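Local coordinates for glutathione peroxidase-like protein (Trypanosoma brucei, PDB 3DWV) that is probably a tryparedoxin-dependent peroxidase of the glutathione peroxidase family, reducing hydroperoxides with electrons delivered by tryparedoxin, at residues E163-S166 against P167-V171. The protein carries 1 engineered substitution. Numbering follows the deposited sequence.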
ATOM      1  N   GLU A 163       7.599  -1.344   8.803  1.00 12.89           N
ATOM      2  CA  GLU A 163       6.383  -1.285   9.618  1.00 13.25           C
ATOM      3  C   GLU A 163       5.165  -1.601   8.747  1.00 13.85           C
ATOM      4  O   GLU A 163       5.158  -1.282   7.539  1.00 12.00           O
ATOM      5  CB  GLU A 163       6.150   0.081  10.278  1.00 16.72           C
ATOM      6  CG  GLU A 163       7.334   0.723  10.960  1.00 21.12           C
ATOM      7  CD  GLU A 163       7.712   0.172  12.318  1.00 24.54           C
ATOM      8  OE1 GLU A 163       6.880  -0.523  12.954  1.00 25.51           O
ATOM      9  OE2 GLU A 163       8.865   0.458  12.747  1.00 29.74           O
ATOM     10  N   ARG A 164       4.146  -2.178   9.361  1.00 13.04           N
ATOM     11  CA  ARG A 164       2.828  -2.373   8.762  1.00 11.17           C
ATOM     12  C   ARG A 164       1.866  -1.499   9.592  1.00 11.65           C
ATOM     13  O   ARG A 164       1.873  -1.651  10.830  1.00 13.57           O
ATOM     14  CB  ARG A 164       2.286  -3.810   8.778  1.00 12.68           C
ATOM     15  CG  ARG A 164       0.968  -4.013   8.056  1.00 13.40           C
ATOM     16  CD  ARG A 164       0.152  -5.244   8.391  1.00 16.43           C
ATOM     17  NE  ARG A 164       0.728  -6.414   7.777  1.00 20.30           N
ATOM     18  CZ  ARG A 164       0.061  -7.441   7.244  1.00 14.28           C
ATOM     19  NH1 ARG A 164      -1.259  -7.511   7.227  1.00 15.59           N
ATOM     20  NH2 ARG A 164       0.778  -8.414   6.717  1.00 14.30           N
ATOM     21  N   PHE A 165       1.083  -0.661   8.936  1.00 11.94           N
ATOM     22  CA  PHE A 165       0.085   0.147   9.643  1.00 13.35           C
ATOM     23  C   PHE A 165      -1.338  -0.227   9.256  1.00 11.92           C
ATOM     24  O   PHE A 165      -1.609  -0.405   8.063  1.00 13.46           O
ATOM     25  CB  PHE A 165       0.272   1.641   9.358  1.00 14.00           C
ATOM     26  CG  PHE A 165       1.596   2.166   9.932  1.00 12.62           C
ATOM     27  CD1 PHE A 165       1.719   2.502  11.263  1.00 13.76           C
ATOM     28  CD2 PHE A 165       2.696   2.333   9.099  1.00 18.55           C
ATOM     29  CE1 PHE A 165       2.917   2.982  11.782  1.00 14.08           C
ATOM     30  CE2 PHE A 165       3.899   2.806   9.618  1.00 18.03           C
ATOM     31  CZ  PHE A 165       4.031   3.146  10.956  1.00 17.60           C
ATOM     32  N   SER A 166      -2.261  -0.303  10.218  1.00 11.96           N
ATOM     33  CA  SER A 166      -3.678  -0.345   9.875  1.00 14.51           C
ATOM     34  C   SER A 166      -4.148   0.975   9.293  1.00 13.39           C
ATOM     35  O   SER A 166      -3.494   2.024   9.417  1.00 13.43           O
ATOM     36  CB  SER A 166      -4.426  -0.674  11.174  1.00 17.90           C
ATOM     37  OG  SER A 166      -4.359   0.441  12.047  1.00 28.79           O
ATOM     38  N   PRO A 167      -5.277   0.991   8.615  1.00 11.83           N
ATOM     39  CA  PRO A 167      -5.785   2.214   7.983  1.00 13.95           C
ATOM     40  C   PRO A 167      -6.134   3.343   8.927  1.00 15.65           C
ATOM     41  O   PRO A 167      -6.158   4.511   8.517  1.00 20.82           O
ATOM     42  CB  PRO A 167      -7.099   1.762   7.313  1.00 15.89           C
ATOM     43  CG  PRO A 167      -7.451   0.518   8.046  1.00 14.98           C
ATOM     44  CD  PRO A 167      -6.132  -0.173   8.271  1.00 13.07           C
ATOM     45  N   GLY A 168      -6.403   3.023  10.182  1.00 16.05           N
ATOM     46  CA  GLY A 168      -6.776   4.100  11.101  1.00 19.25           C
ATOM     47  C   GLY A 168      -5.544   4.578  11.833  1.00 16.00           C
ATOM     48  O   GLY A 168      -5.691   5.316  12.839  1.00 20.36           O
ATOM     49  N   ALA A 169      -4.335   4.233  11.442  1.00 16.89           N
ATOM     50  CA  ALA A 169      -3.092   4.768  12.010  1.00 18.83           C
ATOM     51  C   ALA A 169      -3.010   6.279  11.829  1.00 19.36           C
ATOM     52  O   ALA A 169      -3.285   6.815  10.761  1.00 26.17           O
ATOM     53  CB  ALA A 169      -1.854   4.120  11.380  1.00 16.25           C
ATOM     54  N   SER A 170      -2.620   6.968  12.915  1.00 20.27           N
ATOM     55  CA  SER A 170      -2.643   8.418  12.814  1.00 21.55           C
ATOM     56  C   SER A 170      -1.406   8.912  12.081  1.00 21.92           C
ATOM     57  O   SER A 170      -0.435   8.168  11.974  1.00 20.09           O
ATOM     58  CB  SER A 170      -2.696   9.055  14.205  1.00 24.14           C
ATOM     59  OG  SER A 170      -1.738   8.459  15.046  1.00 29.31           O
ATOM     60  N   VAL A 171      -1.487  10.162  11.626  1.00 18.82           N
ATOM     61  CA  VAL A 171      -0.268  10.783  11.041  1.00 19.48           C
ATOM     62  C   VAL A 171       0.881  10.763  12.038  1.00 19.59           C
ATOM     63  O   VAL A 171       2.075  10.487  11.749  1.00 20.30           O
ATOM     64  CB  VAL A 171      -0.709  12.171  10.574  1.00 19.53           C
ATOM     65  CG1 VAL A 171       0.451  13.131  10.310  1.00 21.74           C
ATOM     66  CG2 VAL A 171      -1.585  12.076   9.304  1.00 20.96           C
TER
HETATM   67  O   HOH W   1      -7.675   0.820  11.736  1.00 25.53           O
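The Phe165 ring meets the Ala169 methyl at an oblique slant, CD1 lying 3.9 Å from Ala169 CB, and the stem of the side chain joins in, with Phe165 CB 3.8 Å from the same methyl. With its CG anti to the carbonyl carbon (chi1 -66°), the side chain also packs on Ile174 and Lys177 of helix 171-181 and on Leu154 of strand 152-155. The other flat group, the Pro167 ring, turns off from this pair and packs on Lys62, Trp148 and Phe150. Pro167 is the second residue of a type I beta turn running from Ser166 to Ala169. It is closed by Ala169 N donating to Ser166 O at 3.1 Å, nearly straight at 162°, although the N-H comes in from above the carbonyl plane. The turn carries the Ala169 methyl back beside Phe165, the last residue of the strand, where Ala169 CB also comes 3.3 Å from Ser166 O. In this thioredoxin-like fold the turn leads from strand 161-165, one of the two outermost in the sheet, into the C-terminal helix, where Ser170 is the N-cap and its OG accepts from Asp173 N. On the solvent side a water takes the Gly168 N-H, the Gly168 N to water distance being 3.0 Å, and is weakly bonded to Ser166 OG.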